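Local structure of HIAXHD3 (Humicola insolens, 3ZXK) at residues I137-Y142 and I156-P161; I163-L168 and Q180-H185. The protein hydrolyses arabinofuranose side chains, probably of arabinoxylan, as a family 43 glycoside hydrolase whose engineered form also shows endo-xylanase activity. All blocks are in the same frame, centred on the assembly; numbering follows the deposited sequence.

Contact 1. Residues I137-Y142 and I156-P161; sequences IDNCYY and IAYGNP. With XYP (beta-D-xylopyranose), chain C.
The ring of Y158 receives Y141 on one face, where CD1 of Y141 stands 3.5 Å above the plane over the ring centre, while the carbonyl O of I156 lies in plane at the ring edge. The two tyrosine planes are inclined to each other by 42°. This is a joint of the five-bladed β-propeller of family 43: 137-142 leads from strand 132-137, the end of one four-stranded blade, towards the next, and 156-161 carries strand 154-158 of that blade out into a loop. Turning CG of Y158 between its backbone N and carbonyl carbon (chi1 67°) brings the ring under Y141 and the hydroxyl towards N139. There N139 ND2 gives OH of Y158 a weak hydrogen bond of 3.3 Å, its amide nearly perpendicular to the ring; ND2 also binds Q175, as does the hydroxyl of Y141. The other flank of Y141 meets an aliphatic tip, with CD2 3.7 Å from I156 CD1. Replacing Y158, an alanine here would probably open a gap beneath the Y141 ring and leave the N139 amide with one tether fewer. The main-chain link is G159 N to Y142 O, 2.9 Å. G159 has a positive phi, 129°, at which a beta carbon would collide with the carbonyl O of Y158. Beyond this link the contact enters the glycan pocket: the Y142 ring lies alongside the N160 side chain, its CE2 3.6 Å from N160 CB. Y142 OH and N160 ND2 are both hydrogen-bonded to E192 OE1, which joins the two residues at their polar ends. Of the xylose beside both side chains, the ring oxygen O5 comes nearest, 2.7 Å from Y142 OH.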
ATOM      1  N   ILE A 137     -11.470 -19.832   3.678  1.00  9.08           N
ATOM      2  CA  ILE A 137     -12.518 -20.368   2.818  1.00  9.29           C
ATOM      3  C   ILE A 137     -11.844 -20.958   1.564  1.00 10.09           C
ATOM      4  O   ILE A 137     -11.009 -20.300   0.948  1.00 10.34           O
ATOM      5  CB  ILE A 137     -13.520 -19.240   2.457  1.00  9.59           C
ATOM      6  CG1 ILE A 137     -14.401 -18.884   3.672  1.00  9.96           C
ATOM      7  CG2 ILE A 137     -14.395 -19.641   1.282  1.00 10.60           C
ATOM      8  CD1 ILE A 137     -15.168 -17.575   3.536  1.00 11.20           C
ATOM      9  N   ASP A 138     -12.224 -22.180   1.173  1.00 12.20           N
ATOM     10  CA  ASP A 138     -11.590 -22.896   0.053  1.00 14.58           C
ATOM     11  C   ASP A 138     -12.279 -22.572  -1.283  1.00 16.07           C
ATOM     12  O   ASP A 138     -12.660 -23.471  -2.056  1.00 19.06           O
ATOM     13  CB  ASP A 138     -11.629 -24.425   0.284  1.00 17.36           C
ATOM     14  CG  ASP A 138     -10.647 -24.905   1.362  1.00 21.82           C
ATOM     15  OD1 ASP A 138      -9.641 -24.210   1.639  1.00 26.21           O
ATOM     16  OD2 ASP A 138     -10.879 -26.015   1.920  1.00 28.17           O
ATOM     17  N   ASN A 139     -12.500 -21.288  -1.520  1.00 13.88           N
ATOM     18  CA  ASN A 139     -12.906 -20.785  -2.823  1.00 14.52           C
ATOM     19  C   ASN A 139     -12.092 -19.520  -2.987  1.00 14.06           C
ATOM     20  O   ASN A 139     -11.758 -18.882  -1.989  1.00 16.17           O
ATOM     21  CB  ASN A 139     -14.400 -20.471  -2.838  1.00 14.93           C
ATOM     22  CG  ASN A 139     -14.945 -20.255  -4.246  1.00 16.00           C
ATOM     23  OD1 ASN A 139     -14.243 -20.434  -5.257  1.00 18.82           O
ATOM     24  ND2 ASN A 139     -16.214 -19.884  -4.323  1.00 18.19           N
ATOM     25  N   CYS A 140     -11.712 -19.183  -4.210  1.00 12.65           N
ATOM     26  CA  CYS A 140     -10.960 -17.954  -4.393  1.00 13.65           C
ATOM     27  C   CYS A 140     -11.910 -16.832  -4.752  1.00 11.23           C
ATOM     28  O   CYS A 140     -12.518 -16.841  -5.830  1.00 13.38           O
ATOM     29  CB  CYS A 140      -9.852 -18.055  -5.436  1.00 18.39           C
ATOM     30  SG  CYS A 140      -9.022 -16.436  -5.579  1.00 20.90           S
ATOM     31  N   TYR A 141     -12.050 -15.885  -3.831  1.00  7.94           N
ATOM     32  CA  TYR A 141     -12.847 -14.715  -4.098  1.00  6.64           C
ATOM     33  C   TYR A 141     -11.919 -13.660  -4.676  1.00  6.45           C
ATOM     34  O   TYR A 141     -11.581 -12.686  -4.002  1.00  6.40           O
ATOM     35  CB  TYR A 141     -13.496 -14.227  -2.816  1.00  6.27           C
ATOM     36  CG  TYR A 141     -14.486 -15.192  -2.192  1.00  5.77           C
ATOM     37  CD1 TYR A 141     -15.183 -16.150  -2.966  1.00  6.23           C
ATOM     38  CD2 TYR A 141     -14.764 -15.114  -0.832  1.00  6.58           C
ATOM     39  CE1 TYR A 141     -16.113 -16.997  -2.378  1.00  7.13           C
ATOM     40  CE2 TYR A 141     -15.691 -15.962  -0.245  1.00  6.41           C
ATOM     41  CZ  TYR A 141     -16.343 -16.910  -1.011  1.00  7.12           C
ATOM     42  OH  TYR A 141     -17.245 -17.733  -0.382  1.00  8.61           O
ATOM     43  N   TYR A 142     -11.535 -13.849  -5.938  1.00  6.74           N
ATOM     44  CA  TYR A 142     -10.631 -12.919  -6.632  1.00  7.21           C
ATOM     45  C   TYR A 142     -11.300 -11.540  -6.725  1.00  6.71           C
ATOM     46  O   TYR A 142     -12.457 -11.442  -7.136  1.00  7.09           O
ATOM     47  CB  TYR A 142     -10.323 -13.420  -8.046  1.00  7.86           C
ATOM     48  CG  TYR A 142      -9.464 -12.439  -8.815  1.00  8.83           C
ATOM     49  CD1 TYR A 142      -8.090 -12.380  -8.619  1.00  9.60           C
ATOM     50  CD2 TYR A 142     -10.034 -11.525  -9.698  1.00  8.97           C
ATOM     51  CE1 TYR A 142      -7.305 -11.442  -9.295  1.00 12.26           C
ATOM     52  CE2 TYR A 142      -9.257 -10.605 -10.392  1.00 10.29           C
ATOM     53  CZ  TYR A 142      -7.903 -10.559 -10.176  1.00 12.64           C
ATOM     54  OH  TYR A 142      -7.135  -9.649 -10.860  1.00 16.21           O
ATOM     55  N   ILE A 156     -20.262 -11.684  -0.490  1.00  4.36           N
ATOM     56  CA  ILE A 156     -19.058 -11.239  -1.196  1.00  4.17           C
ATOM     57  C   ILE A 156     -19.266 -11.358  -2.712  1.00  4.58           C
ATOM     58  O   ILE A 156     -19.558 -12.441  -3.224  1.00  5.43           O
ATOM     59  CB  ILE A 156     -17.784 -12.004  -0.765  1.00  4.95           C
ATOM     60  CG1 ILE A 156     -17.494 -11.732   0.728  1.00  5.54           C
ATOM     61  CG2 ILE A 156     -16.581 -11.620  -1.636  1.00  5.45           C
ATOM     62  CD1 ILE A 156     -16.333 -12.516   1.308  1.00  7.37           C
ATOM     63  N   ALA A 157     -19.154 -10.222  -3.391  1.00  4.57           N
ATOM     64  CA  ALA A 157     -19.096 -10.172  -4.835  1.00  4.93           C
ATOM     65  C   ALA A 157     -17.624 -10.367  -5.251  1.00  5.09           C
ATOM     66  O   ALA A 157     -16.700  -9.851  -4.599  1.00  5.28           O
ATOM     67  CB  ALA A 157     -19.665  -8.842  -5.357  1.00  4.90           C
ATOM     68  N   TYR A 158     -17.390 -11.131  -6.321  1.00  4.70           N
ATOM     69  CA  TYR A 158     -16.022 -11.408  -6.745  1.00  5.08           C
ATOM     70  C   TYR A 158     -15.980 -11.877  -8.165  1.00  5.55           C
ATOM     71  O   TYR A 158     -17.018 -12.180  -8.743  1.00  5.88           O
ATOM     72  CB  TYR A 158     -15.377 -12.463  -5.825  1.00  5.77           C
ATOM     73  CG  TYR A 158     -16.009 -13.828  -5.951  1.00  5.57           C
ATOM     74  CD1 TYR A 158     -17.171 -14.150  -5.253  1.00  6.80           C
ATOM     75  CD2 TYR A 158     -15.424 -14.810  -6.761  1.00  5.65           C
ATOM     76  CE1 TYR A 158     -17.752 -15.411  -5.362  1.00  7.30           C
ATOM     77  CE2 TYR A 158     -15.987 -16.075  -6.875  1.00  6.52           C
ATOM     78  CZ  TYR A 158     -17.149 -16.379  -6.159  1.00  7.34           C
ATOM     79  OH  TYR A 158     -17.715 -17.629  -6.283  1.00 11.26           O
ATOM     80  N   GLY A 159     -14.781 -11.911  -8.738  1.00  5.38           N
ATOM     81  CA  GLY A 159     -14.622 -12.600 -10.028  1.00  6.55           C
ATOM     82  C   GLY A 159     -13.931 -11.756 -11.068  1.00  7.21           C
ATOM     83  O   GLY A 159     -13.761 -10.550 -10.908  1.00  7.76           O
ATOM     84  N   ASN A 160     -13.530 -12.435 -12.136  1.00  7.46           N
ATOM     85  CA  ASN A 160     -12.950 -11.855 -13.335  1.00  8.23           C
ATOM     86  C   ASN A 160     -12.917 -13.031 -14.320  1.00  8.41           C
ATOM     87  O   ASN A 160     -12.340 -14.081 -14.012  1.00  9.15           O
ATOM     88  CB  ASN A 160     -11.541 -11.285 -13.059  1.00  8.00           C
ATOM     89  CG  ASN A 160     -10.774 -10.946 -14.338  1.00  8.37           C
ATOM     90  OD1 ASN A 160     -10.973 -11.562 -15.395  1.00 10.47           O
ATOM     91  ND2 ASN A 160      -9.866  -9.986 -14.246  1.00 11.05           N
ATOM     92  N   PRO A 161     -13.521 -12.876 -15.505  1.00  8.38           N
ATOM     93  CA  PRO A 161     -14.041 -11.683 -16.143  1.00  9.63           C
ATOM     94  C   PRO A 161     -15.512 -11.387 -15.867  1.00  9.31           C
ATOM     95  O   PRO A 161     -16.037 -10.352 -16.325  1.00  9.97           O
ATOM     96  CB  PRO A 161     -13.860 -12.005 -17.636  1.00 10.24           C
ATOM     97  CG  PRO A 161     -14.099 -13.475 -17.710  1.00 10.27           C
ATOM     98  CD  PRO A 161     -13.467 -14.022 -16.446  1.00  9.49           C
TER
HETATM   99  C1  XYP C   4      -4.827 -10.290 -13.992  1.00 30.74           C
HETATM  100  C2  XYP C   4      -3.859 -11.430 -13.681  1.00 32.85           C
HETATM  101  C3  XYP C   4      -4.572 -12.779 -13.811  1.00 35.00           C
HETATM  102  C4  XYP C   4      -5.817 -12.788 -12.921  1.00 32.13           C
HETATM  103  C5  XYP C   4      -6.741 -11.659 -13.365  1.00 27.30           C
HETATM  104  O2  XYP C   4      -2.721 -11.362 -14.547  1.00 39.49           O
HETATM  105  O3  XYP C   4      -3.679 -13.828 -13.431  1.00 38.83           O
HETATM  106  O4  XYP C   4      -6.504 -14.048 -12.938  1.00 34.88           O
HETATM  107  O5  XYP C   4      -6.031 -10.420 -13.213  1.00 30.73           O

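Contact 2. Residues I163-L168 and Q180-H185; sequences INVAQL and QRVYAH
The side-chain oxygen OD1 of N164 accepts a hydrogen bond from R181 N, 2.9 Å long and close to straight (166°), with the donor in the plane of the amide carbonyl. CG of N164 sits beside its own backbone N, opposite the carbonyl carbon (chi1 -45°), and this swings the amide across to the partner strand, where OD1 also rests 3.3 Å from Q180 CA. The place is a classic β-bulge in the antiparallel hairpin of strands 163-168 and 175-183: V182 and Y183 both face I163. R181 just before them has a positive phi of 60°, and the chain turns a corner at V182. Pairing is uneven as a result. I163 N reaches Y183 O at 2.9 Å, nearly linear, whereas V182 N comes within 2.8 Å of I163 O at a poor angle and makes a weak bond. V182 also packs its methyls against the opposite strand: CG2 lies 4.0 Å from I163 CG2 and 3.9 Å from V165 CG2. The V182 and V165 side chains run roughly perpendicular to each other. I163 and V165 go on to touch V207 and I205 of strand 202-209, and V182 and Y183 meet strand 228-232, so these apolar groups fit the blade against its neighbour. Q180 and R181 are exposed, and A184 CB lies over one face of the R181 guanidinium. Where the bulge disturbs regular main-chain pairing, the N164 amide probably stands in for a backbone acceptor, while valine and isoleucine methyls pack on the other side of the strand.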
ATOM      1  N   ILE A 163     -18.860 -11.649 -12.827  1.00  7.18           N
ATOM      2  CA  ILE A 163     -19.044 -11.456 -11.385  1.00  6.97           C
ATOM      3  C   ILE A 163     -19.959 -12.520 -10.799  1.00  6.68           C
ATOM      4  O   ILE A 163     -20.967 -12.858 -11.409  1.00  7.28           O
ATOM      5  CB  ILE A 163     -19.563 -10.037 -11.049  1.00  6.98           C
ATOM      6  CG1 ILE A 163     -18.644  -8.980 -11.691  1.00  7.28           C
ATOM      7  CG2 ILE A 163     -19.614  -9.815  -9.532  1.00  7.23           C
ATOM      8  CD1 ILE A 163     -17.179  -9.039 -11.258  1.00  7.56           C
ATOM      9  N   ASN A 164     -19.571 -13.028  -9.625  1.00  6.45           N
ATOM     10  CA  ASN A 164     -20.371 -13.958  -8.810  1.00  6.31           C
ATOM     11  C   ASN A 164     -20.685 -13.331  -7.451  1.00  5.79           C
ATOM     12  O   ASN A 164     -20.004 -12.390  -7.030  1.00  6.35           O
ATOM     13  CB  ASN A 164     -19.563 -15.236  -8.589  1.00  6.88           C
ATOM     14  CG  ASN A 164     -18.913 -15.711  -9.856  1.00  8.93           C
ATOM     15  OD1 ASN A 164     -19.604 -16.032 -10.816  1.00  9.64           O
ATOM     16  ND2 ASN A 164     -17.576 -15.681  -9.893  1.00 11.92           N
ATOM     17  N   VAL A 165     -21.705 -13.841  -6.768  1.00  5.37           N
ATOM     18  CA  VAL A 165     -21.986 -13.410  -5.404  1.00  5.53           C
ATOM     19  C   VAL A 165     -22.117 -14.623  -4.505  1.00  5.72           C
ATOM     20  O   VAL A 165     -22.955 -15.509  -4.738  1.00  6.01           O
ATOM     21  CB  VAL A 165     -23.266 -12.535  -5.311  1.00  5.72           C
ATOM     22  CG1 VAL A 165     -23.714 -12.318  -3.850  1.00  6.19           C
ATOM     23  CG2 VAL A 165     -23.076 -11.216  -6.041  1.00  5.91           C
ATOM     24  N   ALA A 166     -21.294 -14.648  -3.464  1.00  5.75           N
ATOM     25  CA  ALA A 166     -21.368 -15.664  -2.422  1.00  6.26           C
ATOM     26  C   ALA A 166     -22.099 -15.120  -1.203  1.00  5.98           C
ATOM     27  O   ALA A 166     -21.966 -13.929  -0.842  1.00  5.73           O
ATOM     28  CB  ALA A 166     -19.971 -16.088  -1.975  1.00  6.79           C
ATOM     29  N   GLN A 167     -22.889 -15.988  -0.583  1.00  6.37           N
ATOM     30  CA  GLN A 167     -23.466 -15.719   0.720  1.00  6.07           C
ATOM     31  C   GLN A 167     -22.632 -16.452   1.763  1.00  5.99           C
ATOM     32  O   GLN A 167     -22.309 -17.625   1.572  1.00  6.84           O
ATOM     33  CB  GLN A 167     -24.906 -16.214   0.768  1.00  6.80           C
ATOM     34  CG  GLN A 167     -25.578 -15.876   2.084  1.00  7.10           C
ATOM     35  CD  GLN A 167     -27.014 -16.357   2.183  1.00  9.62           C
ATOM     36  OE1 GLN A 167     -27.736 -16.399   1.195  1.00 11.76           O
ATOM     37  NE2 GLN A 167     -27.443 -16.679   3.386  1.00 10.65           N
ATOM     38  N   LEU A 168     -22.254 -15.756   2.831  1.00  5.79           N
ATOM     39  CA  LEU A 168     -21.512 -16.392   3.914  1.00  5.99           C
ATOM     40  C   LEU A 168     -22.397 -16.813   5.071  1.00  6.42           C
ATOM     41  O   LEU A 168     -23.542 -16.389   5.175  1.00  7.23           O
ATOM     42  CB  LEU A 168     -20.442 -15.434   4.429  1.00  5.75           C
ATOM     43  CG  LEU A 168     -19.573 -14.772   3.368  1.00  7.06           C
ATOM     44  CD1 LEU A 168     -18.496 -14.030   4.110  1.00  7.60           C
ATOM     45  CD2 LEU A 168     -18.955 -15.797   2.430  1.00  7.82           C
ATOM     46  N   GLN A 180     -23.444 -17.893  -9.501  1.00 10.01           N
ATOM     47  CA  GLN A 180     -22.439 -17.604 -10.511  1.00 10.63           C
ATOM     48  C   GLN A 180     -23.014 -16.709 -11.599  1.00  9.81           C
ATOM     49  O   GLN A 180     -24.217 -16.788 -11.925  1.00 10.55           O
ATOM     50  CB  GLN A 180     -21.898 -18.896 -11.121  1.00 13.51           C
ATOM     51  CG  GLN A 180     -21.447 -19.877 -10.053  1.00 17.01           C
ATOM     52  CD  GLN A 180     -20.245 -20.693 -10.460  1.00 23.55           C
ATOM     53  OE1 GLN A 180     -20.096 -21.064 -11.626  1.00 27.08           O
ATOM     54  NE2 GLN A 180     -19.370 -20.981  -9.490  1.00 29.96           N
ATOM     55  N   ARG A 181     -22.146 -15.857 -12.144  1.00  9.67           N
ATOM     56  CA  ARG A 181     -22.455 -15.057 -13.320  1.00  9.62           C
ATOM     57  C   ARG A 181     -23.666 -14.144 -13.069  1.00  9.23           C
ATOM     58  O   ARG A 181     -24.608 -14.125 -13.871  1.00 10.18           O
ATOM     59  CB  ARG A 181     -22.668 -15.989 -14.538  1.00 11.64           C
ATOM     60  CG  ARG A 181     -22.298 -15.384 -15.873  1.00 13.30           C
ATOM     61  CD  ARG A 181     -22.494 -16.407 -17.000  1.00 17.49           C
ATOM     62  NE  ARG A 181     -22.426 -15.774 -18.314  1.00 25.14           N
ATOM     63  CZ  ARG A 181     -21.302 -15.542 -18.991  1.00 25.69           C
ATOM     64  NH1 ARG A 181     -20.127 -15.894 -18.481  1.00 27.12           N
ATOM     65  NH2 ARG A 181     -21.357 -14.951 -20.179  1.00 28.47           N
ATOM     66  N   VAL A 182     -23.652 -13.402 -11.961  1.00  8.25           N
ATOM     67  CA  VAL A 182     -24.683 -12.384 -11.693  1.00  8.33           C
ATOM     68  C   VAL A 182     -24.565 -11.212 -12.667  1.00  7.95           C
ATOM     69  O   VAL A 182     -25.517 -10.444 -12.837  1.00  8.71           O
ATOM     70  CB  VAL A 182     -24.637 -11.875 -10.226  1.00  8.05           C
ATOM     71  CG1 VAL A 182     -24.658 -13.056  -9.275  1.00  8.29           C
ATOM     72  CG2 VAL A 182     -23.414 -10.964  -9.926  1.00  7.24           C
ATOM     73  N   TYR A 183     -23.365 -11.042 -13.237  1.00  7.77           N
ATOM     74  CA  TYR A 183     -23.109 -10.054 -14.280  1.00  7.96           C
ATOM     75  C   TYR A 183     -22.033 -10.584 -15.231  1.00  8.29           C
ATOM     76  O   TYR A 183     -20.978 -11.041 -14.784  1.00  8.82           O
ATOM     77  CB  TYR A 183     -22.619  -8.703 -13.698  1.00  7.61           C
ATOM     78  CG  TYR A 183     -22.380  -7.695 -14.815  1.00  7.54           C
ATOM     79  CD1 TYR A 183     -23.463  -7.148 -15.522  1.00  8.19           C
ATOM     80  CD2 TYR A 183     -21.087  -7.356 -15.221  1.00  7.66           C
ATOM     81  CE1 TYR A 183     -23.255  -6.268 -16.565  1.00  8.84           C
ATOM     82  CE2 TYR A 183     -20.871  -6.480 -16.267  1.00  8.71           C
ATOM     83  CZ  TYR A 183     -21.954  -5.955 -16.944  1.00  9.23           C
ATOM     84  OH  TYR A 183     -21.712  -5.073 -17.974  1.00 12.96           O
ATOM     85  N   ALA A 184     -22.307 -10.493 -16.531  1.00  8.65           N
ATOM     86  CA  ALA A 184     -21.303 -10.683 -17.577  1.00 10.30           C
ATOM     87  C   ALA A 184     -21.453  -9.507 -18.546  1.00 11.02           C
ATOM     88  O   ALA A 184     -22.576  -9.136 -18.916  1.00 11.79           O
ATOM     89  CB  ALA A 184     -21.503 -12.003 -18.298  1.00 10.77           C
ATOM     90  N   HIS A 185     -20.339  -8.911 -18.953  1.00 10.44           N
ATOM     91  CA  HIS A 185     -20.407  -7.792 -19.880  1.00 11.11           C
ATOM     92  C   HIS A 185     -20.917  -8.318 -21.196  1.00 12.31           C
ATOM     93  O   HIS A 185     -20.415  -9.332 -21.699  1.00 14.11           O
ATOM     94  CB  HIS A 185     -19.050  -7.144 -20.062  1.00 11.01           C
ATOM     95  CG  HIS A 185     -19.112  -5.852 -20.806  1.00 12.86           C
ATOM     96  ND1 HIS A 185     -19.235  -5.797 -22.146  1.00 14.32           N
ATOM     97  CD2 HIS A 185     -19.127  -4.536 -20.353  1.00 14.49           C
ATOM     98  CE1 HIS A 185     -19.311  -4.511 -22.534  1.00 15.35           C
ATOM     99  NE2 HIS A 185     -19.258  -3.741 -21.439  1.00 15.87           N
TER

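How the contacts relate
Both contacts belong to one propeller blade and meet through its two middle strands, 154-158 and 163-168, whose backbones are joined by probable hydrogen bonds from A166 N to I156 O and from N164 N to Y158 O. Contact 1 brings a connection from the preceding blade onto the first of these strands and runs to the glycan pocket; its buried part is aromatic, and its polar ends share partners. Contact 2 pairs the second with edge strand 175-183, farther from the chain centre: main-chain bonds, one side-chain amide oxygen and aliphatic methyls do the work, with exposed residues at its border. Each is partly buried, with its centre about 9 Å from the other's.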